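Local atomic coordinates of aq_2013 protein (Aquifex aeolicus, PDB entry 2P6C), a protein that is of unknown function, belongs to the YjbQ (UPF0047) family and is found as an assembly of three copies. Residues Tyr7-Thr12 with Pro127-Ile132; Lys69-Arg74 with His90-Leu95; Leu18-Asp23 with Trp114-Tyr119. All blocks are in the same frame, centred on the assembly; numbering follows the deposited sequence.

Contacts 1 and 3 adjoin, with centres 13 Å apart. Each pairs a sheet's outermost strand within this chain with its neighbour: 2-10 with 128-136 in contact 1, 17-20 with 116-121 in contact 3. The two sheets meet where F10 stacks on Y119 and V130 packs against the same tyrosine. Contact 2 joins helices 57-70 and 87-96. Its centre is 21 Å from each of the others, and its nearest atoms are about 8 Å from either. In sequence it is nested inside the loops that contacts 1 and 3 close. H90 of contact 2 binds a phosphate, probably from the crystallisation liquor, and the K128 side chain of contact 1 is about 4 Å from another.

Contact 1: residues Tyr7-Thr12 with Pro127-Ile132; sequences YLTFNT and PKRVVI
The Y7 ring overlaps the end of R129, with the ring and guanidinium planes only 11° apart. NH1 of R129 comes to 3.2 Å from CD2 of Y7, an oblique approach. The R129 chain bends at chi3 (-66°), which turns its guanidinium toward the tyrosine. V131 shares this side of the sheet and brings its CG2 to 4.1 Å from CE2 of Y7. The hydroxyl of Y7 reaches further and bonds to D110 of the second subunit. A leucine in place of Y7 would probably leave D110 of that subunit without this partner and the R129 guanidinium free to turn. T9 also lies here, with OG1 3.5 Å from CG of R129.

The backbones form an antiparallel strand pair, with 2-10 outermost within this chain in a four-stranded sheet. L8 with V130 and F10 with K128 are the hydrogen-bonded pairs. L8 N gives a bond of 2.7 Å to V130 O, and V130 N returns one to L8 O. F10 and K128 exchange a matching pair of bonds. The axes of the short segments 7-10 and 128-132 run at 157°.

The opposite face of the pair carries L8, F10, K128 and V130. CG2 of V130 sits at the edge of the F10 ring, 3.4 Å from CE2, and F10 stacks on Y119 of the second sheet. L8 and I132 meet through their methyl ends, CD1 to CD1 at 3.8 Å, beside helix 22-32. The K128 amine leaves the pair to bond with T47 and the D123 carbonyl and to form a salt bridge with E121.

Contact 2: residues Lys69-Arg74 with His90-Leu95; sequences KLAPYR and HLKNLL. With PO4 (phosphate ion), chain E.
The flat A71 carbonyl takes K92 NZ across the contact, with the amine tilted 24° from its plane. On the same helix as K92, the H90 imidazole makes no contact with 69-74. It meets a phosphate at its edge instead, and its ring is edge-to-face with that of H79. The bond from H90 NE2 to phosphate O2 is 2.8 Å long and nearly straight, at 167° about the hydrogen. H79 and N86 also bond to the phosphate. The ion probably came from the crystallisation liquor.

K92 makes the polar link between the two segments. Its chain runs straight from CB to CE and bends only at the last torsion (chi4 76°), which drops NZ to 2.7 Å from A71 O. The same amine forms salt bridges with D88 and E68. The two acidic groups and the carbonyl together satisfy a buried charge, which is likely to stay on the lysine.

Packing does the rest. CB of A71 points at helix 87-96 and lies 3.7 Å from CB of L91. It also touches the K92 chain, at 3.9 Å from CG. L70 and L95 cross at about a right angle, CB of L70 being 3.7 Å from CD1 of L95. W66 of the second subunit packs on L91 and L95. L70 and L95 touch their own counterparts in the third subunit, so the helix pair lies where the three subunits meet.

A71 is the first residue to leave helix 57-70, so its carbonyl and methyl tie the end of that helix to the side of helix 87-96. N93 ND2 joins helix 87-96 to strand 48-53 by a bond to S48 O.

Contact 3: residues Leu18-Asp23 with Trp114-Tyr119; sequences LIRITD and WQEIFY
R20 leaves the backbone with CG anti to its carbonyl carbon (chi1 -79°) and stays extended to NE, which carries its guanidinium alongside F118. A bend at chi2 (78°) folds the E116 carboxylate back onto OG1 of T22 and alongside the R20 chain. CE2 of F118 lies over the centre of the guanidinium, 3.9 Å above its plane, while NH2 of R20 lies at the ring's edge. The two planes are 66° apart, so the guanidinium presents a face and the phenyl ring an edge. L18 packs on the same phenyl ring, with CG 3.6 Å from CD2 of F118.

The backbones of strands 17-20 and 116-121 pair antiparallel, with 17-20 outermost within this chain in its sheet. I19 and Y119 exchange two backbone bonds, and I21 N reaches I117 O at 3.1 Å. The chain then turns into helix 22-32. There the ladder goes on through a side chain: I117 N bonds to OG1 of T22 at 2.7 Å. I21 packs on I117, CG1 to CG2 at 3.7 Å.

The salt bridge from R20 NE to E116 OE2 is long, at 3.8 Å. R20 has its stronger partner in D55, through NH2. The D55 bridge is likely to carry most of the charge pairing, and the long E116 contact probably adds a weaker attraction that favours an ionised glutamate.

Contact 1: residues Tyr7-Thr12 with Pro127-Ile132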
loop_
_atom_site.group_PDB
_atom_site.type_symbol
_atom_site.label_atom_id
_atom_site.label_comp_id
_atom_site.label_asym_id
_atom_site.label_seq_id
_atom_site.Cartn_x
_atom_site.Cartn_y
_atom_site.Cartn_z
ATOM N N TYR A 7 13.236 2.161 -15.477
ATOM C CA TYR A 7 13.754 1.434 -14.325
ATOM C C TYR A 7 14.926 2.182 -13.696
ATOM O O TYR A 7 15.825 2.659 -14.392
ATOM C CB TYR A 7 14.226 0.029 -14.728
ATOM C CG TYR A 7 13.169 -0.816 -15.402
ATOM C CD1 TYR A 7 12.858 -0.635 -16.749
ATOM C CD2 TYR A 7 12.465 -1.788 -14.689
ATOM C CE1 TYR A 7 11.878 -1.396 -17.369
ATOM C CE2 TYR A 7 11.479 -2.559 -15.302
ATOM C CZ TYR A 7 11.190 -2.356 -16.643
ATOM O OH TYR A 7 10.207 -3.099 -17.252
ATOM N N LEU A 8 14.908 2.291 -12.376
ATOM C CA LEU A 8 15.982 2.950 -11.660
ATOM C C LEU A 8 16.781 1.853 -10.974
ATOM O O LEU A 8 16.212 0.932 -10.382
ATOM C CB LEU A 8 15.419 3.932 -10.630
ATOM C CG LEU A 8 14.496 5.022 -11.183
ATOM C CD1 LEU A 8 14.072 5.933 -10.040
ATOM C CD2 LEU A 8 15.196 5.817 -12.277
ATOM N N THR A 9 18.102 1.941 -11.075
ATOM C CA THR A 9 18.962 0.937 -10.465
ATOM C C THR A 9 19.795 1.522 -9.328
ATOM O O THR A 9 20.373 2.610 -9.444
ATOM C CB THR A 9 19.906 0.290 -11.505
ATOM O OG1 THR A 9 19.117 -0.398 -12.482
ATOM C CG2 THR A 9 20.851 -0.706 -10.835
ATOM N N PHE A 10 19.844 0.790 -8.222
ATOM C CA PHE A 10 20.607 1.218 -7.062
ATOM C C PHE A 10 21.514 0.084 -6.631
ATOM O O PHE A 10 21.238 -1.098 -6.860
ATOM C CB PHE A 10 19.676 1.573 -5.902
ATOM C CG PHE A 10 18.613 2.567 -6.265
ATOM C CD1 PHE A 10 18.857 3.939 -6.199
ATOM C CD2 PHE A 10 17.360 2.127 -6.672
ATOM C CE1 PHE A 10 17.861 4.851 -6.527
ATOM C CE2 PHE A 10 16.360 3.023 -7.004
ATOM C CZ PHE A 10 16.606 4.391 -6.931
ATOM N N ASN A 11 22.618 0.496 -6.030
ATOM C CA ASN A 11 23.623 -0.378 -5.456
ATOM C C ASN A 11 24.223 0.442 -4.337
ATOM O O ASN A 11 25.326 0.954 -4.445
ATOM C CB ASN A 11 24.678 -0.781 -6.486
ATOM C CG ASN A 11 25.625 -1.847 -5.955
ATOM O OD1 ASN A 11 25.666 -2.105 -4.754
ATOM N ND2 ASN A 11 26.383 -2.475 -6.851
ATOM N N THR A 12 23.432 0.575 -3.276
ATOM C CA THR A 12 23.776 1.347 -2.102
ATOM C C THR A 12 25.111 0.984 -1.497
ATOM O O THR A 12 25.564 -0.162 -1.552
ATOM C CB THR A 12 22.701 1.204 -1.027
ATOM O OG1 THR A 12 22.637 -0.162 -0.598
ATOM C CG2 THR A 12 21.355 1.613 -1.594
ATOM N N PRO A 127 23.119 -4.598 -6.986
ATOM C CA PRO A 127 22.220 -4.009 -7.977
ATOM C C PRO A 127 20.762 -4.426 -7.805
ATOM O O PRO A 127 20.428 -5.603 -7.887
ATOM C CB PRO A 127 22.814 -4.489 -9.304
ATOM C CG PRO A 127 24.241 -4.886 -9.000
ATOM C CD PRO A 127 24.063 -5.530 -7.639
ATOM N N LYS A 128 19.906 -3.444 -7.545
ATOM C CA LYS A 128 18.472 -3.668 -7.359
ATOM C C LYS A 128 17.717 -2.568 -8.091
ATOM O O LYS A 128 18.171 -1.419 -8.152
ATOM C CB LYS A 128 18.143 -3.679 -5.867
ATOM C CG LYS A 128 18.763 -4.879 -5.157
ATOM C CD LYS A 128 18.885 -4.727 -3.642
ATOM C CE LYS A 128 17.585 -5.009 -2.913
ATOM N NZ LYS A 128 17.835 -5.392 -1.484
ATOM N N ARG A 129 16.559 -2.904 -8.643
ATOM C CA ARG A 129 15.827 -1.907 -9.398
ATOM C C ARG A 129 14.468 -1.504 -8.827
ATOM O O ARG A 129 13.833 -2.229 -8.053
ATOM C CB ARG A 129 15.609 -2.393 -10.842
ATOM C CG ARG A 129 16.837 -2.901 -11.605
ATOM C CD ARG A 129 16.371 -3.366 -12.990
ATOM N NE ARG A 129 15.497 -4.521 -12.816
ATOM C CZ ARG A 129 14.603 -4.964 -13.699
ATOM N NH1 ARG A 129 14.413 -4.362 -14.880
ATOM N NH2 ARG A 129 13.894 -6.045 -13.400
ATOM N N VAL A 130 14.055 -0.315 -9.243
ATOM C CA VAL A 130 12.767 0.271 -8.944
ATOM C C VAL A 130 12.115 0.526 -10.294
ATOM O O VAL A 130 12.796 0.997 -11.203
ATOM C CB VAL A 130 12.956 1.629 -8.243
ATOM C CG1 VAL A 130 11.673 2.447 -8.385
ATOM C CG2 VAL A 130 13.297 1.472 -6.763
ATOM N N VAL A 131 10.830 0.127 -10.450
ATOM C CA VAL A 131 10.097 0.425 -11.714
ATOM C C VAL A 131 9.204 1.618 -11.558
ATOM O O VAL A 131 8.588 1.831 -10.513
ATOM C CB VAL A 131 9.293 -0.803 -12.260
ATOM C CG1 VAL A 131 8.318 -1.352 -11.216
ATOM C CG2 VAL A 131 8.492 -0.396 -13.485
ATOM N N ILE A 132 9.233 2.461 -12.614
ATOM C CA ILE A 132 8.305 3.578 -12.752
ATOM C C ILE A 132 7.401 3.290 -13.933
ATOM O O ILE A 132 7.840 3.145 -15.045
ATOM C CB ILE A 132 9.058 4.887 -13.048
ATOM C CG1 ILE A 132 9.989 5.238 -11.890
ATOM C CG2 ILE A 132 8.042 6.045 -13.196
ATOM C CD1 ILE A 132 10.984 6.343 -12.247
#

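Contact 2: residues Lys69-Arg74 with His90-Leu95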
loop_
_atom_site.group_PDB
_atom_site.type_symbol
_atom_site.label_atom_id
_atom_site.label_comp_id
_atom_site.label_asym_id
_atom_site.label_seq_id
_atom_site.Cartn_x
_atom_site.Cartn_y
_atom_site.Cartn_z
ATOM N N LYS A 69 12.814 -1.886 15.681
ATOM C CA LYS A 69 11.991 -2.262 16.821
ATOM C C LYS A 69 10.874 -3.229 16.414
ATOM O O LYS A 69 10.595 -4.215 17.085
ATOM C CB LYS A 69 11.390 -0.984 17.403
ATOM C CG LYS A 69 10.024 -1.230 18.036
ATOM C CD LYS A 69 10.150 -1.824 19.438
ATOM C CE LYS A 69 9.511 -0.939 20.507
ATOM N NZ LYS A 69 9.619 -1.595 21.804
ATOM N N LEU A 70 10.187 -2.921 15.274
ATOM C CA LEU A 70 9.047 -3.760 14.820
ATOM C C LEU A 70 9.513 -4.969 14.001
ATOM O O LEU A 70 8.942 -6.050 14.064
ATOM C CB LEU A 70 8.027 -2.959 13.950
ATOM C CG LEU A 70 7.291 -1.804 14.657
ATOM C CD1 LEU A 70 6.117 -1.237 13.839
ATOM C CD2 LEU A 70 6.715 -2.163 16.027
ATOM N N ALA A 71 10.627 -4.805 13.242
ATOM C CA ALA A 71 11.131 -5.896 12.420
ATOM C C ALA A 71 12.651 -6.030 12.538
ATOM O O ALA A 71 13.413 -5.780 11.623
ATOM C CB ALA A 71 10.735 -5.640 10.970
ATOM N N PRO A 72 13.065 -6.449 13.732
ATOM C CA PRO A 72 14.461 -6.458 14.164
ATOM C C PRO A 72 15.304 -7.490 13.424
ATOM O O PRO A 72 14.867 -8.601 13.113
ATOM C CB PRO A 72 14.475 -6.790 15.652
ATOM C CG PRO A 72 13.310 -7.769 15.728
ATOM C CD PRO A 72 12.241 -7.098 14.745
ATOM N N TYR A 73 16.561 -7.107 13.108
ATOM C CA TYR A 73 17.461 -8.165 12.715
ATOM C C TYR A 73 17.417 -9.226 13.791
ATOM O O TYR A 73 17.283 -9.002 14.952
ATOM C CB TYR A 73 18.905 -7.660 12.637
ATOM C CG TYR A 73 19.835 -8.832 12.581
ATOM C CD1 TYR A 73 20.138 -9.423 11.355
ATOM C CD2 TYR A 73 20.426 -9.331 13.746
ATOM C CE1 TYR A 73 21.033 -10.484 11.290
ATOM C CE2 TYR A 73 21.312 -10.399 13.682
ATOM C CZ TYR A 73 21.609 -10.977 12.461
ATOM O OH TYR A 73 22.474 -12.053 12.392
ATOM N N ARG A 74 17.511 -10.478 13.284
ATOM C CA ARG A 74 17.493 -11.603 14.176
ATOM C C ARG A 74 18.333 -12.678 13.559
ATOM O O ARG A 74 18.226 -12.964 12.374
ATOM C CB ARG A 74 16.052 -12.103 14.312
ATOM C CG ARG A 74 15.251 -11.345 15.367
ATOM C CD ARG A 74 14.315 -12.269 16.157
ATOM N NE ARG A 74 15.089 -13.349 16.766
ATOM C CZ ARG A 74 14.988 -13.508 18.095
ATOM N NH1 ARG A 74 14.158 -12.752 18.793
ATOM N NH2 ARG A 74 15.827 -14.340 18.725
ATOM N N HIS A 90 13.001 -8.429 4.768
ATOM C CA HIS A 90 11.763 -8.854 4.139
ATOM C C HIS A 90 10.596 -8.334 4.958
ATOM O O HIS A 90 9.612 -7.838 4.413
ATOM C CB HIS A 90 11.711 -10.375 4.072
ATOM C CG HIS A 90 12.559 -10.958 2.990
ATOM N ND1 HIS A 90 12.103 -11.134 1.701
ATOM C CD2 HIS A 90 13.841 -11.393 2.998
ATOM C CE1 HIS A 90 13.067 -11.655 0.963
ATOM N NE2 HIS A 90 14.132 -11.821 1.727
ATOM N N LEU A 91 10.717 -8.448 6.277
ATOM C CA LEU A 91 9.665 -7.975 7.160
ATOM C C LEU A 91 9.507 -6.460 7.018
ATOM O O LEU A 91 8.381 -5.947 6.969
ATOM C CB LEU A 91 9.979 -8.371 8.607
ATOM C CG LEU A 91 10.052 -9.887 8.848
ATOM C CD1 LEU A 91 10.439 -10.162 10.301
ATOM C CD2 LEU A 91 8.708 -10.540 8.518
ATOM N N LYS A 92 10.631 -5.746 6.942
ATOM C CA LYS A 92 10.587 -4.291 6.769
ATOM C C LYS A 92 9.884 -3.924 5.458
ATOM O O LYS A 92 9.242 -2.896 5.350
ATOM C CB LYS A 92 12.020 -3.713 6.816
ATOM C CG LYS A 92 12.655 -3.656 8.215
ATOM C CD LYS A 92 14.111 -3.169 8.162
ATOM C CE LYS A 92 14.736 -2.975 9.560
ATOM N NZ LYS A 92 15.109 -4.250 10.196
ATOM N N ASN A 93 10.005 -4.772 4.417
ATOM C CA ASN A 93 9.365 -4.556 3.114
ATOM C C ASN A 93 7.848 -4.729 3.253
ATOM O O ASN A 93 7.035 -3.997 2.709
ATOM C CB ASN A 93 9.945 -5.577 2.119
ATOM C CG ASN A 93 9.086 -5.705 0.885
ATOM O OD1 ASN A 93 8.235 -6.584 0.774
ATOM N ND2 ASN A 93 9.319 -4.787 -0.069
ATOM N N LEU A 94 7.507 -5.744 4.045
ATOM C CA LEU A 94 6.092 -5.970 4.316
ATOM C C LEU A 94 5.490 -4.763 5.034
ATOM O O LEU A 94 4.442 -4.248 4.668
ATOM C CB LEU A 94 5.954 -7.230 5.188
ATOM C CG LEU A 94 5.126 -8.349 4.530
ATOM C CD1 LEU A 94 4.561 -9.338 5.551
ATOM C CD2 LEU A 94 3.931 -7.817 3.739
ATOM N N LEU A 95 6.168 -4.347 6.097
ATOM C CA LEU A 95 5.817 -3.233 6.992
ATOM C C LEU A 95 5.537 -1.908 6.247
ATOM O O LEU A 95 4.520 -1.255 6.441
ATOM C CB LEU A 95 6.963 -3.043 7.986
ATOM C CG LEU A 95 6.489 -3.065 9.442
ATOM C CD1 LEU A 95 7.414 -2.281 10.373
ATOM C CD2 LEU A 95 5.097 -2.462 9.621
HETATM P P PO4 E . 16.965 -12.816 -0.627
HETATM O O1 PO4 E . 16.149 -12.789 -1.797
HETATM O O2 PO4 E . 16.369 -13.096 0.632
HETATM O O3 PO4 E . 17.670 -11.439 -0.502
HETATM O O4 PO4 E . 18.065 -13.750 -0.765
#

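Contact 3: residues Leu18-Asp23 with Trp114-Tyr119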
loop_
_atom_site.group_PDB
_atom_site.type_symbol
_atom_site.label_atom_id
_atom_site.label_comp_id
_atom_site.label_asym_id
_atom_site.label_seq_id
_atom_site.Cartn_x
_atom_site.Cartn_y
_atom_site.Cartn_z
ATOM N N LEU A 18 18.458 5.307 2.855
ATOM C CA LEU A 18 17.350 6.135 2.434
ATOM C C LEU A 18 17.813 6.886 1.211
ATOM O O LEU A 18 18.693 7.735 1.269
ATOM C CB LEU A 18 16.990 7.121 3.570
ATOM C CG LEU A 18 15.480 7.451 3.687
ATOM C CD1 LEU A 18 14.591 6.321 3.165
ATOM C CD2 LEU A 18 15.042 7.708 5.129
ATOM N N ILE A 19 17.266 6.705 0.015
ATOM C CA ILE A 19 17.704 7.460 -1.160
ATOM C C ILE A 19 16.590 8.284 -1.791
ATOM O O ILE A 19 15.551 7.738 -2.159
ATOM C CB ILE A 19 18.226 6.517 -2.266
ATOM C CG1 ILE A 19 19.257 5.544 -1.696
ATOM C CG2 ILE A 19 18.863 7.343 -3.387
ATOM C CD1 ILE A 19 20.546 6.210 -1.299
ATOM N N ARG A 20 16.813 9.588 -1.937
ATOM C CA ARG A 20 15.812 10.430 -2.552
ATOM C C ARG A 20 15.709 10.121 -4.033
ATOM O O ARG A 20 16.700 10.046 -4.749
ATOM C CB ARG A 20 16.237 11.883 -2.365
ATOM C CG ARG A 20 15.924 12.396 -0.964
ATOM C CD ARG A 20 16.240 13.886 -0.830
ATOM N NE ARG A 20 15.679 14.401 0.413
ATOM C CZ ARG A 20 16.356 14.149 1.544
ATOM N NH1 ARG A 20 17.512 13.505 1.502
ATOM N NH2 ARG A 20 15.815 14.475 2.717
ATOM N N ILE A 21 14.488 9.893 -4.500
ATOM C CA ILE A 21 14.300 9.585 -5.956
ATOM C C ILE A 21 13.177 10.417 -6.515
ATOM O O ILE A 21 12.706 10.208 -7.625
ATOM C CB ILE A 21 13.960 8.089 -6.266
ATOM C CG1 ILE A 21 12.725 7.677 -5.460
ATOM C CG2 ILE A 21 15.135 7.193 -5.827
ATOM C CD1 ILE A 21 12.200 6.298 -5.848
ATOM N N THR A 22 12.713 11.428 -5.788
ATOM C CA THR A 22 11.644 12.276 -6.299
ATOM C C THR A 22 11.992 12.915 -7.647
ATOM O O THR A 22 11.192 12.878 -8.581
ATOM C CB THR A 22 11.283 13.379 -5.292
ATOM O OG1 THR A 22 10.778 12.773 -4.093
ATOM C CG2 THR A 22 10.229 14.306 -5.868
ATOM N N ASP A 23 13.183 13.496 -7.758
ATOM C CA ASP A 23 13.572 14.117 -9.018
ATOM C C ASP A 23 13.675 13.091 -10.136
ATOM O O ASP A 23 13.383 13.398 -11.284
ATOM C CB ASP A 23 14.888 14.878 -8.872
ATOM C CG ASP A 23 14.698 16.244 -8.249
ATOM O OD1 ASP A 23 13.527 16.671 -8.086
ATOM O OD2 ASP A 23 15.717 16.893 -7.931
ATOM N N TRP A 114 4.924 18.453 1.825
ATOM C CA TRP A 114 6.129 17.886 2.405
ATOM C C TRP A 114 6.502 16.494 1.890
ATOM O O TRP A 114 7.568 15.982 2.226
ATOM C CB TRP A 114 5.999 17.866 3.935
ATOM C CG TRP A 114 5.848 19.245 4.546
ATOM C CD1 TRP A 114 4.809 19.695 5.325
ATOM C CD2 TRP A 114 6.775 20.333 4.453
ATOM N NE1 TRP A 114 5.036 20.992 5.720
ATOM C CE2 TRP A 114 6.237 21.409 5.201
ATOM C CE3 TRP A 114 8.012 20.505 3.814
ATOM C CZ2 TRP A 114 6.897 22.641 5.323
ATOM C CZ3 TRP A 114 8.666 21.729 3.935
ATOM C CH2 TRP A 114 8.109 22.780 4.685
ATOM N N GLN A 115 5.645 15.889 1.070
ATOM C CA GLN A 115 5.882 14.547 0.519
ATOM C C GLN A 115 7.181 14.461 -0.311
ATOM O O GLN A 115 7.467 15.300 -1.155
ATOM C CB GLN A 115 4.674 14.158 -0.344
ATOM C CG GLN A 115 3.485 13.667 0.489
ATOM C CD GLN A 115 2.368 13.206 -0.426
ATOM O OE1 GLN A 115 2.122 13.741 -1.494
ATOM N NE2 GLN A 115 1.673 12.154 0.051
ATOM N N GLU A 116 7.950 13.406 -0.082
ATOM C CA GLU A 116 9.171 13.138 -0.831
ATOM C C GLU A 116 9.190 11.627 -1.046
ATOM O O GLU A 116 8.861 10.869 -0.140
ATOM C CB GLU A 116 10.400 13.570 -0.028
ATOM C CG GLU A 116 11.742 13.113 -0.618
ATOM C CD GLU A 116 12.203 13.958 -1.794
ATOM O OE1 GLU A 116 11.552 14.983 -2.094
ATOM O OE2 GLU A 116 13.228 13.599 -2.416
ATOM N N ILE A 117 9.559 11.194 -2.242
ATOM C CA ILE A 117 9.615 9.765 -2.545
ATOM C C ILE A 117 11.016 9.236 -2.258
ATOM O O ILE A 117 12.005 9.815 -2.704
ATOM C CB ILE A 117 9.306 9.493 -4.033
ATOM C CG1 ILE A 117 7.976 10.137 -4.420
ATOM C CG2 ILE A 117 9.258 7.986 -4.290
ATOM C CD1 ILE A 117 7.677 10.041 -5.907
ATOM N N PHE A 118 11.109 8.138 -1.519
ATOM C CA PHE A 118 12.413 7.559 -1.220
ATOM C C PHE A 118 12.485 6.106 -1.619
ATOM O O PHE A 118 11.470 5.412 -1.670
ATOM C CB PHE A 118 12.725 7.597 0.279
ATOM C CG PHE A 118 12.948 8.965 0.833
ATOM C CD1 PHE A 118 11.877 9.748 1.239
ATOM C CD2 PHE A 118 14.245 9.451 1.013
ATOM C CE1 PHE A 118 12.090 10.996 1.821
ATOM C CE2 PHE A 118 14.469 10.688 1.588
ATOM C CZ PHE A 118 13.389 11.469 1.999
ATOM N N TYR A 119 13.698 5.655 -1.911
ATOM C CA TYR A 119 13.958 4.247 -2.135
ATOM C C TYR A 119 14.569 3.828 -0.839
ATOM O O TYR A 119 15.631 4.312 -0.473
ATOM C CB TYR A 119 14.995 4.028 -3.264
ATOM C CG TYR A 119 15.423 2.573 -3.356
ATOM C CD1 TYR A 119 14.480 1.575 -3.641
ATOM C CD2 TYR A 119 16.757 2.191 -3.165
ATOM C CE1 TYR A 119 14.863 0.236 -3.726
ATOM C CE2 TYR A 119 17.140 0.852 -3.247
ATOM C CZ TYR A 119 16.191 -0.123 -3.519
ATOM O OH TYR A 119 16.551 -1.461 -3.558
#